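Local coordinates for protein sensor histidine kinase (PDB 4ONX) that probably senses an extracellular signal through a Cache-type sensor domain and passes it to a histidine kinase module, at residues E[77-87]-E[143-152]; E[35-44]-E[129-137]. All coordinates share one frame; numbering follows the deposited sequence.

Interaction 1 (E[77-87]-E[143-152]); sequences NDVDIIVVADM and QVGFIMVGKY
D80 grips the end of segment 143-152 twice. Its carboxylate oxygen OD2 accepts the backbone N of Y152 at 2.7 Å, an almost straight bond (170°) on the anti side of the carboxylate, and its own amide N turns to the carbonyl O of G150. That carbonyl also takes the N of I81 at 3.1 Å, so D80 and I81 both face G150 in a classic beta bulge, where one oxygen satisfies two amides. Just outside it, K151 and D78 form a salt bridge, NZ to OD1 3.0 Å; the lysine chain runs extended, CG anti to the backbone N (chi1 179°), and bends only at chi4 to bring NZ onto the carboxylate. Beyond the bulge the pairing is regular: V83 with M148 and A85 with F146 each exchange two backbone bonds, and G150 N returns to I81 O. These are the two inner strands of this chain's antiparallel sheet, order 2-1-4-3 in the Cache domain, and the other edge of 81-86 bonds to strand 90-95, I82 to H94 and V84 to K91 and Y92. On the face carrying I81, V83 and A85, the bent selenomethionine M148 lays CE 3.8 Å from V83 CG2, reaching I81 CG2 as well. A85 CB sits over the F146 ring in a CH-pi contact, 3.8 Å from its centroid. F104 and V105 of the second subunit pack against I81 and F146 here. On the opposite face, I82, V84, I147 and V149 meet the helices 33-47 and 63-75 instead. At the far end D86 turns away from segment 143-152, its OD1 taking the amides of R88 and G89, while the selenium of M87 rests 3.6 Å from G145 N.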
ATOM      1  N   ASN E  77      -6.994  10.448  20.217  1.00 92.24           N
ATOM      2  CA  ASN E  77      -8.429  10.420  20.414  1.00 98.32           C
ATOM      3  C   ASN E  77      -9.101  11.779  20.260  1.00 98.81           C
ATOM      4  O   ASN E  77     -10.134  11.890  19.610  1.00106.64           O
ATOM      5  CB  ASN E  77      -8.744   9.843  21.800  1.00106.59           C
ATOM      6  CG  ASN E  77     -10.218   9.541  21.987  1.00116.32           C
ATOM      7  OD1 ASN E  77     -10.915   9.192  21.032  1.00126.53           O
ATOM      8  ND2 ASN E  77     -10.697   9.636  23.229  1.00115.97           N
ATOM      9  N   ASP E  78      -8.510  12.817  20.841  1.00103.37           N
ATOM     10  CA  ASP E  78      -9.106  14.158  20.784  1.00106.96           C
ATOM     11  C   ASP E  78      -8.932  14.909  19.468  1.00102.49           C
ATOM     12  O   ASP E  78      -9.367  16.053  19.365  1.00111.84           O
ATOM     13  CB  ASP E  78      -8.590  15.020  21.940  1.00106.36           C
ATOM     14  CG  ASP E  78      -9.146  14.586  23.283  1.00110.84           C
ATOM     15  OD1 ASP E  78     -10.242  13.990  23.313  1.00111.87           O
ATOM     16  OD2 ASP E  78      -8.502  14.867  24.316  1.00130.86           O
ATOM     17  N   VAL E  79      -8.302  14.295  18.476  1.00 89.41           N
ATOM     18  CA  VAL E  79      -8.122  14.959  17.200  1.00 90.39           C
ATOM     19  C   VAL E  79      -9.038  14.344  16.165  1.00 95.15           C
ATOM     20  O   VAL E  79      -8.775  13.257  15.669  1.00102.25           O
ATOM     21  CB  VAL E  79      -6.684  14.852  16.701  1.00 87.27           C
ATOM     22  CG1 VAL E  79      -6.556  15.480  15.327  1.00 86.46           C
ATOM     23  CG2 VAL E  79      -5.746  15.534  17.676  1.00 91.93           C
ATOM     24  N   ASP E  80     -10.102  15.060  15.827  1.00 98.22           N
ATOM     25  CA  ASP E  80     -11.070  14.594  14.847  1.00 95.47           C
ATOM     26  C   ASP E  80     -10.827  15.183  13.465  1.00 97.38           C
ATOM     27  O   ASP E  80     -11.357  14.681  12.479  1.00102.75           O
ATOM     28  CB  ASP E  80     -12.476  14.993  15.280  1.00100.70           C
ATOM     29  CG  ASP E  80     -12.857  14.438  16.642  1.00100.08           C
ATOM     30  OD1 ASP E  80     -12.331  13.371  17.024  1.00 98.04           O
ATOM     31  OD2 ASP E  80     -13.718  15.061  17.307  1.00104.09           O
ATOM     32  N   ILE E  81     -10.047  16.256  13.391  1.00 98.48           N
ATOM     33  CA  ILE E  81      -9.784  16.924  12.125  1.00 99.85           C
ATOM     34  C   ILE E  81      -8.405  17.539  12.105  1.00 95.21           C
ATOM     35  O   ILE E  81      -7.958  18.129  13.086  1.00 95.64           O
ATOM     36  CB  ILE E  81     -10.780  18.107  11.913  1.00111.24           C
ATOM     37  CG1 ILE E  81     -12.236  17.651  12.105  1.00117.81           C
ATOM     38  CG2 ILE E  81     -10.570  18.825  10.571  1.00114.00           C
ATOM     39  CD1 ILE E  81     -13.278  18.736  11.935  1.00128.21           C
ATOM     40  N   ILE E  82      -7.750  17.414  10.966  1.00 97.09           N
ATOM     41  CA  ILE E  82      -6.464  18.023  10.751  1.00 99.71           C
ATOM     42  C   ILE E  82      -6.435  18.565   9.349  1.00 98.70           C
ATOM     43  O   ILE E  82      -6.735  17.851   8.389  1.00 95.88           O
ATOM     44  CB  ILE E  82      -5.294  17.056  10.824  1.00101.81           C
ATOM     45  CG1 ILE E  82      -5.114  16.506  12.223  1.00112.36           C
ATOM     46  CG2 ILE E  82      -4.027  17.762  10.364  1.00100.65           C
ATOM     47  CD1 ILE E  82      -3.872  15.658  12.338  1.00116.13           C
ATOM     48  N   VAL E  83      -6.011  19.809   9.231  1.00 98.00           N
ATOM     49  CA  VAL E  83      -5.909  20.440   7.948  1.00100.06           C
ATOM     50  C   VAL E  83      -4.582  21.127   7.820  1.00 99.95           C
ATOM     51  O   VAL E  83      -4.124  21.783   8.745  1.00105.63           O
ATOM     52  CB  VAL E  83      -7.011  21.472   7.764  1.00106.86           C
ATOM     53  CG1 VAL E  83      -6.753  22.303   6.520  1.00110.56           C
ATOM     54  CG2 VAL E  83      -8.356  20.775   7.700  1.00109.80           C
ATOM     55  N   VAL E  84      -3.962  20.948   6.668  1.00 97.90           N
ATOM     56  CA  VAL E  84      -2.703  21.572   6.377  1.00 99.34           C
ATOM     57  C   VAL E  84      -2.935  22.350   5.107  1.00103.17           C
ATOM     58  O   VAL E  84      -3.301  21.791   4.069  1.00 98.90           O
ATOM     59  CB  VAL E  84      -1.592  20.546   6.161  1.00100.66           C
ATOM     60  CG1 VAL E  84      -0.298  21.255   5.787  1.00104.61           C
ATOM     61  CG2 VAL E  84      -1.417  19.702   7.413  1.00 99.75           C
ATOM     62  N   ALA E  85      -2.726  23.652   5.193  1.00112.88           N
ATOM     63  CA  ALA E  85      -2.953  24.520   4.065  1.00115.13           C
ATOM     64  C   ALA E  85      -1.744  25.364   3.759  1.00119.39           C
ATOM     65  O   ALA E  85      -0.985  25.735   4.652  1.00117.19           O
ATOM     66  CB  ALA E  85      -4.137  25.424   4.355  1.00114.85           C
ATOM     67  N   ASP E  86      -1.562  25.645   2.476  1.00129.77           N
ATOM     68  CA  ASP E  86      -0.503  26.535   2.044  1.00133.59           C
ATOM     69  C   ASP E  86      -1.211  27.875   1.825  1.00130.77           C
ATOM     70  O   ASP E  86      -2.397  28.002   2.139  1.00125.58           O
ATOM     71  CB  ASP E  86       0.222  26.003   0.810  1.00137.30           C
ATOM     72  CG  ASP E  86      -0.669  25.892  -0.393  1.00143.23           C
ATOM     73  OD1 ASP E  86      -1.839  26.340  -0.339  1.00138.66           O
ATOM     74  OD2 ASP E  86      -0.175  25.343  -1.397  1.00157.98           O
HETATM   75  N   MSE E  87      -0.516  28.869   1.295  1.00128.51           N
HETATM   76  CA  MSE E  87      -1.141  30.179   1.131  1.00129.81           C
HETATM   77  C   MSE E  87      -2.263  30.186   0.120  1.00134.05           C
HETATM   78  O   MSE E  87      -3.069  31.110   0.118  1.00140.18           O
HETATM   79  CB  MSE E  87      -0.103  31.249   0.822  1.00129.90           C
HETATM   80  CG  MSE E  87       1.008  31.343   1.877  1.00126.80           C
HETATM   81 SE   MSE E  87       0.404  31.676   3.733  0.74126.37          SE
HETATM   82  CE  MSE E  87      -1.445  32.261   3.508  1.00130.65           C
ATOM     83  N   GLN E 143       6.232  32.940   6.237  1.00142.01           N
ATOM     84  CA  GLN E 143       5.079  32.079   6.462  1.00137.73           C
ATOM     85  C   GLN E 143       4.650  31.438   5.151  1.00136.69           C
ATOM     86  O   GLN E 143       4.377  32.139   4.176  1.00141.69           O
ATOM     87  CB  GLN E 143       3.912  32.871   7.051  1.00143.25           C
ATOM     88  CG  GLN E 143       2.644  32.048   7.209  1.00145.13           C
ATOM     89  CD  GLN E 143       1.542  32.766   7.972  1.00152.68           C
ATOM     90  OE1 GLN E 143       1.766  33.793   8.610  1.00142.94           O
ATOM     91  NE2 GLN E 143       0.346  32.196   7.932  1.00151.49           N
ATOM     92  N   VAL E 144       4.570  30.110   5.144  1.00151.98           N
ATOM     93  CA  VAL E 144       4.206  29.368   3.934  1.00143.51           C
ATOM     94  C   VAL E 144       2.833  28.704   4.000  1.00132.09           C
ATOM     95  O   VAL E 144       2.397  28.081   3.034  1.00130.05           O
ATOM     96  CB  VAL E 144       5.259  28.294   3.615  1.00149.27           C
ATOM     97  CG1 VAL E 144       6.600  28.946   3.324  1.00158.76           C
ATOM     98  CG2 VAL E 144       5.385  27.297   4.760  1.00150.18           C
ATOM     99  N   GLY E 145       2.156  28.831   5.133  1.00124.31           N
ATOM    100  CA  GLY E 145       0.839  28.238   5.288  1.00117.03           C
ATOM    101  C   GLY E 145       0.422  28.165   6.737  1.00112.82           C
ATOM    102  O   GLY E 145       0.875  28.953   7.570  1.00113.54           O
ATOM    103  N   PHE E 146      -0.466  27.228   7.038  1.00109.36           N
ATOM    104  CA  PHE E 146      -0.925  27.049   8.400  1.00108.53           C
ATOM    105  C   PHE E 146      -1.446  25.641   8.610  1.00103.54           C
ATOM    106  O   PHE E 146      -1.702  24.909   7.656  1.00104.19           O
ATOM    107  CB  PHE E 146      -2.034  28.052   8.750  1.00112.77           C
ATOM    108  CG  PHE E 146      -3.355  27.761   8.092  1.00111.44           C
ATOM    109  CD1 PHE E 146      -4.231  26.833   8.648  1.00108.47           C
ATOM    110  CD2 PHE E 146      -3.739  28.435   6.946  1.00113.62           C
ATOM    111  CE1 PHE E 146      -5.451  26.568   8.054  1.00109.98           C
ATOM    112  CE2 PHE E 146      -4.963  28.178   6.352  1.00114.72           C
ATOM    113  CZ  PHE E 146      -5.817  27.240   6.906  1.00111.18           C
ATOM    114  N   ILE E 147      -1.629  25.285   9.878  1.00 97.86           N
ATOM    115  CA  ILE E 147      -2.140  23.984  10.243  1.00 91.15           C
ATOM    116  C   ILE E 147      -3.285  24.197  11.188  1.00 88.30           C
ATOM    117  O   ILE E 147      -3.177  24.977  12.103  1.00 90.72           O
ATOM    118  CB  ILE E 147      -1.067  23.133  10.933  1.00 89.81           C
ATOM    119  CG1 ILE E 147       0.145  23.025  10.018  1.00 92.48           C
ATOM    120  CG2 ILE E 147      -1.616  21.762  11.286  1.00 87.83           C
ATOM    121  CD1 ILE E 147       1.184  22.042  10.474  1.00 96.45           C
HETATM  122  N   MSE E 148      -4.389  23.514  10.951  1.00 90.31           N
HETATM  123  CA  MSE E 148      -5.548  23.629  11.816  1.00 91.23           C
HETATM  124  C   MSE E 148      -5.772  22.263  12.374  1.00 89.37           C
HETATM  125  O   MSE E 148      -5.633  21.262  11.666  1.00 92.69           O
HETATM  126  CB  MSE E 148      -6.751  24.115  11.019  1.00 97.24           C
HETATM  127  CG  MSE E 148      -7.943  24.445  11.895  1.00103.50           C
HETATM  128 SE   MSE E 148      -8.979  22.820  12.252  0.96118.22          SE
HETATM  129  CE  MSE E 148      -9.876  22.850  10.500  1.00125.67           C
ATOM    130  N   VAL E 149      -6.082  22.200  13.659  1.00 85.27           N
ATOM    131  CA  VAL E 149      -6.343  20.937  14.322  1.00 85.32           C
ATOM    132  C   VAL E 149      -7.580  21.137  15.167  1.00 85.36           C
ATOM    133  O   VAL E 149      -7.670  22.124  15.884  1.00 87.51           O
ATOM    134  CB  VAL E 149      -5.163  20.515  15.214  1.00 85.64           C
ATOM    135  CG1 VAL E 149      -5.492  19.245  15.973  1.00 86.73           C
ATOM    136  CG2 VAL E 149      -3.919  20.291  14.381  1.00 87.77           C
ATOM    137  N   GLY E 150      -8.523  20.201  15.111  1.00 85.94           N
ATOM    138  CA  GLY E 150      -9.745  20.366  15.872  1.00 86.77           C
ATOM    139  C   GLY E 150     -10.422  19.116  16.381  1.00 89.35           C
ATOM    140  O   GLY E 150     -10.113  17.990  15.968  1.00 86.17           O
ATOM    141  N   LYS E 151     -11.355  19.338  17.294  1.00 93.23           N
ATOM    142  CA  LYS E 151     -12.142  18.275  17.884  1.00102.08           C
ATOM    143  C   LYS E 151     -13.594  18.650  17.716  1.00116.94           C
ATOM    144  O   LYS E 151     -13.954  19.815  17.866  1.00120.70           O
ATOM    145  CB  LYS E 151     -11.839  18.138  19.372  1.00 98.83           C
ATOM    146  CG  LYS E 151     -12.645  17.046  20.056  1.00 99.73           C
ATOM    147  CD  LYS E 151     -12.417  17.064  21.551  1.00 95.96           C
ATOM    148  CE  LYS E 151     -13.241  16.009  22.265  1.00 99.46           C
ATOM    149  NZ  LYS E 151     -12.792  14.637  21.917  1.00102.83           N
ATOM    150  N   TYR E 152     -14.430  17.663  17.427  1.00110.22           N
ATOM    151  CA  TYR E 152     -15.846  17.899  17.243  1.00117.93           C
ATOM    152  C   TYR E 152     -16.631  17.521  18.486  1.00116.43           C
ATOM    153  O   TYR E 152     -16.299  16.556  19.168  1.00113.24           O
ATOM    154  CB  TYR E 152     -16.376  17.120  16.032  1.00131.91           C
ATOM    155  CG  TYR E 152     -17.879  17.256  15.854  1.00141.64           C
ATOM    156  CD1 TYR E 152     -18.432  18.390  15.262  1.00144.92           C
ATOM    157  CD2 TYR E 152     -18.748  16.258  16.295  1.00141.66           C
ATOM    158  CE1 TYR E 152     -19.805  18.526  15.114  1.00149.19           C
ATOM    159  CE2 TYR E 152     -20.123  16.385  16.144  1.00145.04           C
ATOM    160  CZ  TYR E 152     -20.650  17.521  15.555  1.00149.45           C
ATOM    161  OH  TYR E 152     -22.016  17.660  15.402  1.00143.32           O
TER

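Interaction 2 (E[35-44]-E[129-137]); sequences VRNTLKETAF and ETLRWFQPV
Helix 33-47 runs along one face of the Cache-domain sheet, and here it packs on strand 129-139, the segment axes 8.4 Å apart and inclined by 32°. L131, W133 and Q135, alternate residues of the strand, turn toward the helix. K40 CG stands over one face of the six-membered ring of W133, 3.9 Å from the centroid, in a CH-pi contact, whereas A43 CB comes to the ring edge, 3.6 Å from CD1. The indole is fixed in rotation by Q135, whose OE1 accepts W133 NE1 at 3.0 Å on a lone pair and close to the ring plane. A bend at chi2 (76°) carries the amide back to that N-H, and NE2 is left at the edge of the F44 ring, 3.8 Å from CD1, with amide and ring planes nearly perpendicular. At the other end L39 CD1 nests 4.0 Å from L131 CG, V35 meets L131 CD2, and L131 CD1 lies over one face of the R36 guanidinium. That arginine also makes a cation-pi contact with Y120 of the second subunit, whose strand pairs antiparallel with 129-134. An N-terminal helix laid along the antiparallel sheet is typical of Cache and related PAS-like sensor domains.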
ATOM      1  N   VAL E  35      -7.745  18.992  26.316  1.00 94.66           N
ATOM      2  CA  VAL E  35      -8.021  19.057  24.898  1.00 94.49           C
ATOM      3  C   VAL E  35      -7.273  20.224  24.280  1.00 93.13           C
ATOM      4  O   VAL E  35      -6.527  20.061  23.316  1.00 94.40           O
ATOM      5  CB  VAL E  35      -9.531  19.224  24.635  1.00 96.19           C
ATOM      6  CG1 VAL E  35      -9.804  19.485  23.166  1.00 94.37           C
ATOM      7  CG2 VAL E  35     -10.291  17.997  25.106  1.00 98.07           C
ATOM      8  N   ARG E  36      -7.472  21.406  24.841  1.00 91.83           N
ATOM      9  CA  ARG E  36      -6.829  22.594  24.303  1.00 96.02           C
ATOM     10  C   ARG E  36      -5.331  22.335  24.126  1.00 94.73           C
ATOM     11  O   ARG E  36      -4.761  22.666  23.084  1.00 97.18           O
ATOM     12  CB  ARG E  36      -7.071  23.823  25.207  1.00100.71           C
ATOM     13  CG  ARG E  36      -8.555  24.153  25.415  1.00105.10           C
ATOM     14  CD  ARG E  36      -8.918  25.458  26.170  1.00107.26           C
ATOM     15  NE  ARG E  36     -10.255  25.845  25.732  1.00111.41           N
ATOM     16  CZ  ARG E  36     -10.546  26.818  24.874  1.00112.11           C
ATOM     17  NH1 ARG E  36     -11.815  27.021  24.549  1.00110.76           N
ATOM     18  NH2 ARG E  36      -9.601  27.599  24.363  1.00111.60           N
ATOM     19  N   ASN E  37      -4.713  21.709  25.127  1.00 94.83           N
ATOM     20  CA  ASN E  37      -3.265  21.446  25.078  1.00 96.93           C
ATOM     21  C   ASN E  37      -2.948  20.446  23.958  1.00 96.05           C
ATOM     22  O   ASN E  37      -2.107  20.721  23.107  1.00 99.92           O
ATOM     23  CB  ASN E  37      -2.676  21.017  26.443  1.00 99.59           C
ATOM     24  CG  ASN E  37      -1.426  21.820  26.854  1.00102.44           C
ATOM     25  OD1 ASN E  37      -1.110  22.877  26.300  1.00100.71           O
ATOM     26  ND2 ASN E  37      -0.748  21.338  27.887  1.00104.83           N
ATOM     27  N   THR E  38      -3.652  19.316  23.919  1.00 93.58           N
ATOM     28  CA  THR E  38      -3.428  18.331  22.863  1.00 93.14           C
ATOM     29  C   THR E  38      -3.465  18.948  21.474  1.00 92.94           C
ATOM     30  O   THR E  38      -2.620  18.654  20.623  1.00 96.11           O
ATOM     31  CB  THR E  38      -4.502  17.240  22.892  1.00 94.35           C
ATOM     32  OG1 THR E  38      -4.486  16.594  24.161  1.00 94.05           O
ATOM     33  CG2 THR E  38      -4.268  16.196  21.805  1.00 96.83           C
ATOM     34  N   LEU E  39      -4.462  19.785  21.225  1.00 90.20           N
ATOM     35  CA  LEU E  39      -4.578  20.403  19.924  1.00 91.37           C
ATOM     36  C   LEU E  39      -3.361  21.268  19.611  1.00 91.54           C
ATOM     37  O   LEU E  39      -2.820  21.215  18.504  1.00 95.19           O
ATOM     38  CB  LEU E  39      -5.845  21.258  19.842  1.00 93.19           C
ATOM     39  CG  LEU E  39      -7.207  20.586  20.044  1.00 96.50           C
ATOM     40  CD1 LEU E  39      -8.309  21.621  19.878  1.00 97.28           C
ATOM     41  CD2 LEU E  39      -7.434  19.438  19.072  1.00 97.70           C
ATOM     42  N   LYS E  40      -2.931  22.055  20.588  1.00 88.16           N
ATOM     43  CA  LYS E  40      -1.813  22.981  20.384  1.00 90.90           C
ATOM     44  C   LYS E  40      -0.500  22.228  20.172  1.00 93.23           C
ATOM     45  O   LYS E  40       0.228  22.513  19.223  1.00 92.91           O
ATOM     46  CB  LYS E  40      -1.744  23.973  21.570  1.00 94.02           C
ATOM     47  CG  LYS E  40      -0.858  25.288  21.452  1.00 97.06           C
ATOM     48  CD  LYS E  40       0.613  25.287  21.922  1.00100.13           C
ATOM     49  CE  LYS E  40       1.184  26.716  21.886  1.00102.86           C
ATOM     50  NZ  LYS E  40       2.628  26.803  22.272  1.00108.56           N
ATOM     51  N   GLU E  41      -0.218  21.239  21.018  1.00 96.21           N
ATOM     52  CA  GLU E  41       1.046  20.488  20.898  1.00100.22           C
ATOM     53  C   GLU E  41       1.078  19.745  19.553  1.00 99.98           C
ATOM     54  O   GLU E  41       2.073  19.781  18.822  1.00103.45           O
ATOM     55  CB  GLU E  41       1.287  19.561  22.110  1.00104.64           C
ATOM     56  CG  GLU E  41       0.382  18.350  22.189  1.00108.65           C
ATOM     57  CD  GLU E  41       0.685  17.477  23.404  1.00113.09           C
ATOM     58  OE1 GLU E  41       1.860  17.440  23.839  1.00118.65           O
ATOM     59  OE2 GLU E  41      -0.244  16.803  23.909  1.00114.84           O
ATOM     60  N   THR E  42      -0.041  19.131  19.195  1.00 95.07           N
ATOM     61  CA  THR E  42      -0.123  18.397  17.950  1.00 94.21           C
ATOM     62  C   THR E  42       0.173  19.294  16.760  1.00 92.59           C
ATOM     63  O   THR E  42       0.965  18.945  15.879  1.00 95.27           O
ATOM     64  CB  THR E  42      -1.512  17.774  17.787  1.00 93.51           C
ATOM     65  OG1 THR E  42      -1.745  16.863  18.863  1.00 94.95           O
ATOM     66  CG2 THR E  42      -1.618  17.026  16.472  1.00 95.61           C
ATOM     67  N   ALA E  43      -0.470  20.449  16.732  1.00 88.30           N
ATOM     68  CA  ALA E  43      -0.291  21.382  15.629  1.00 88.26           C
ATOM     69  C   ALA E  43       1.117  21.935  15.614  1.00 88.88           C
ATOM     70  O   ALA E  43       1.711  22.116  14.561  1.00 89.47           O
ATOM     71  CB  ALA E  43      -1.293  22.520  15.738  1.00 87.51           C
ATOM     72  N   PHE E  44       1.643  22.212  16.791  1.00 88.97           N
ATOM     73  CA  PHE E  44       2.966  22.767  16.884  1.00 92.38           C
ATOM     74  C   PHE E  44       3.978  21.768  16.372  1.00 94.72           C
ATOM     75  O   PHE E  44       4.839  22.090  15.550  1.00 97.37           O
ATOM     76  CB  PHE E  44       3.276  23.162  18.326  1.00 93.45           C
ATOM     77  CG  PHE E  44       4.676  23.658  18.521  1.00 98.04           C
ATOM     78  CD1 PHE E  44       5.031  24.933  18.112  1.00100.65           C
ATOM     79  CD2 PHE E  44       5.644  22.845  19.098  1.00101.34           C
ATOM     80  CE1 PHE E  44       6.329  25.389  18.274  1.00105.81           C
ATOM     81  CE2 PHE E  44       6.942  23.294  19.264  1.00106.35           C
ATOM     82  CZ  PHE E  44       7.286  24.570  18.851  1.00108.49           C
ATOM     83  N   GLU E 129     -20.709  21.562  17.531  1.00140.29           N
ATOM     84  CA  GLU E 129     -19.688  22.577  17.561  1.00140.23           C
ATOM     85  C   GLU E 129     -18.330  21.938  17.415  1.00131.67           C
ATOM     86  O   GLU E 129     -18.145  20.785  17.791  1.00127.80           O
ATOM     87  CB  GLU E 129     -19.835  23.289  18.902  1.00147.72           C
ATOM     88  CG  GLU E 129     -19.018  24.551  19.095  1.00152.16           C
ATOM     89  CD  GLU E 129     -19.346  25.258  20.408  1.00158.80           C
ATOM     90  OE1 GLU E 129     -18.702  26.283  20.707  1.00163.00           O
ATOM     91  OE2 GLU E 129     -20.248  24.796  21.143  1.00159.34           O
ATOM     92  N   THR E 130     -17.377  22.681  16.864  1.00128.43           N
ATOM     93  CA  THR E 130     -16.038  22.144  16.661  1.00122.83           C
ATOM     94  C   THR E 130     -14.962  23.138  17.117  1.00123.96           C
ATOM     95  O   THR E 130     -14.921  24.284  16.677  1.00126.53           O
ATOM     96  CB  THR E 130     -15.845  21.666  15.202  1.00119.76           C
ATOM     97  OG1 THR E 130     -14.476  21.337  14.966  1.00115.19           O
ATOM     98  CG2 THR E 130     -16.269  22.729  14.227  1.00123.69           C
ATOM     99  N   LEU E 131     -14.121  22.692  18.046  1.00121.71           N
ATOM    100  CA  LEU E 131     -13.047  23.516  18.595  1.00123.50           C
ATOM    101  C   LEU E 131     -11.807  23.346  17.765  1.00119.55           C
ATOM    102  O   LEU E 131     -11.328  22.231  17.616  1.00116.88           O
ATOM    103  CB  LEU E 131     -12.744  23.100  20.039  1.00124.11           C
ATOM    104  CG  LEU E 131     -11.567  23.785  20.746  1.00124.93           C
ATOM    105  CD1 LEU E 131     -11.743  25.299  20.800  1.00131.00           C
ATOM    106  CD2 LEU E 131     -11.413  23.221  22.146  1.00124.28           C
ATOM    107  N   ARG E 132     -11.276  24.446  17.243  1.00122.25           N
ATOM    108  CA  ARG E 132     -10.097  24.379  16.406  1.00121.91           C
ATOM    109  C   ARG E 132      -8.963  25.246  16.905  1.00124.37           C
ATOM    110  O   ARG E 132      -9.175  26.217  17.621  1.00128.75           O
ATOM    111  CB  ARG E 132     -10.424  24.833  14.985  1.00125.69           C
ATOM    112  CG  ARG E 132     -11.677  24.222  14.365  1.00126.22           C
ATOM    113  CD  ARG E 132     -12.826  25.202  14.324  1.00133.08           C
ATOM    114  NE  ARG E 132     -12.724  26.095  13.168  1.00137.69           N
ATOM    115  CZ  ARG E 132     -13.156  27.350  13.140  1.00145.00           C
ATOM    116  NH1 ARG E 132     -13.052  28.064  12.023  1.00149.82           N
ATOM    117  NH2 ARG E 132     -13.651  27.907  14.232  1.00149.16           N
ATOM    118  N   TRP E 133      -7.752  24.886  16.500  1.00104.81           N
ATOM    119  CA  TRP E 133      -6.559  25.642  16.831  1.00106.99           C
ATOM    120  C   TRP E 133      -5.806  25.875  15.549  1.00102.59           C
ATOM    121  O   TRP E 133      -5.517  24.932  14.823  1.00 98.74           O
ATOM    122  CB  TRP E 133      -5.665  24.888  17.811  1.00107.72           C
ATOM    123  CG  TRP E 133      -4.308  25.510  17.949  1.00108.63           C
ATOM    124  CD1 TRP E 133      -3.175  25.156  17.272  1.00104.95           C
ATOM    125  CD2 TRP E 133      -3.950  26.615  18.775  1.00115.35           C
ATOM    126  NE1 TRP E 133      -2.129  25.965  17.639  1.00107.10           N
ATOM    127  CE2 TRP E 133      -2.580  26.872  18.561  1.00113.59           C
ATOM    128  CE3 TRP E 133      -4.651  27.415  19.680  1.00125.21           C
ATOM    129  CZ2 TRP E 133      -1.901  27.893  19.217  1.00120.20           C
ATOM    130  CZ3 TRP E 133      -3.975  28.428  20.337  1.00131.63           C
ATOM    131  CH2 TRP E 133      -2.616  28.660  20.101  1.00129.54           C
ATOM    132  N   PHE E 134      -5.495  27.134  15.269  1.00108.63           N
ATOM    133  CA  PHE E 134      -4.769  27.499  14.064  1.00109.67           C
ATOM    134  C   PHE E 134      -3.326  27.827  14.397  1.00110.48           C
ATOM    135  O   PHE E 134      -3.047  28.597  15.305  1.00116.27           O
ATOM    136  CB  PHE E 134      -5.436  28.686  13.373  1.00117.53           C
ATOM    137  CG  PHE E 134      -6.782  28.366  12.778  1.00122.46           C
ATOM    138  CD1 PHE E 134      -7.918  28.310  13.573  1.00127.28           C
ATOM    139  CD2 PHE E 134      -6.914  28.140  11.412  1.00122.89           C
ATOM    140  CE1 PHE E 134      -9.156  28.020  13.022  1.00128.87           C
ATOM    141  CE2 PHE E 134      -8.151  27.852  10.858  1.00124.32           C
ATOM    142  CZ  PHE E 134      -9.275  27.795  11.665  1.00125.86           C
ATOM    143  N   GLN E 135      -2.422  27.255  13.619  1.00109.90           N
ATOM    144  CA  GLN E 135      -0.997  27.396  13.822  1.00116.82           C
ATOM    145  C   GLN E 135      -0.348  27.719  12.497  1.00116.72           C
ATOM    146  O   GLN E 135      -0.450  26.931  11.560  1.00122.27           O
ATOM    147  CB  GLN E 135      -0.453  26.052  14.308  1.00121.79           C
ATOM    148  CG  GLN E 135       1.036  26.007  14.604  1.00125.17           C
ATOM    149  CD  GLN E 135       1.401  26.681  15.903  1.00130.24           C
ATOM    150  OE1 GLN E 135       0.570  26.819  16.799  1.00143.39           O
ATOM    151  NE2 GLN E 135       2.653  27.090  16.018  1.00130.73           N
ATOM    152  N   PRO E 136       0.339  28.863  12.401  1.00120.12           N
ATOM    153  CA  PRO E 136       0.995  29.188  11.137  1.00118.90           C
ATOM    154  C   PRO E 136       2.208  28.298  10.918  1.00114.20           C
ATOM    155  O   PRO E 136       2.680  27.676  11.865  1.00119.90           O
ATOM    156  CB  PRO E 136       1.434  30.636  11.340  1.00122.10           C
ATOM    157  CG  PRO E 136       1.650  30.747  12.803  1.00126.04           C
ATOM    158  CD  PRO E 136       0.605  29.875  13.435  1.00126.48           C
ATOM    159  N   VAL E 137       2.688  28.228   9.682  1.00111.81           N
ATOM    160  CA  VAL E 137       3.862  27.436   9.348  1.00112.33           C
ATOM    161  C   VAL E 137       4.868  28.337   8.663  1.00116.39           C
ATOM    162  O   VAL E 137       4.526  29.043   7.715  1.00116.46           O
ATOM    163  CB  VAL E 137       3.532  26.277   8.404  1.00109.86           C
ATOM    164  CG1 VAL E 137       4.796  25.485   8.098  1.00112.23           C
ATOM    165  CG2 VAL E 137       2.481  25.370   9.018  1.00109.70           C
TER

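In the fold
Interactions 1 and 2 lie on neighbouring strands of one sheet, their centres 7 Å apart. Strands 129-139 and 142-153 follow each other in the chain, and I147 N probably bonds to Q135 O at 2.6 Å, as V144 N does to V137 O at 2.8 Å. L39 and A43 of the helix in interaction 2 also touch V149 of interaction 1, so one helix spans both strands. The zinc ion, bound by E67 and H71, sits on the helix side of interaction 1, about 12 Å from the side chain of I82. Strand 129-139 of interaction 2 pairs with a strand of the second subunit, whereas I81 and F146 of interaction 1 pack on that subunit through their side chains.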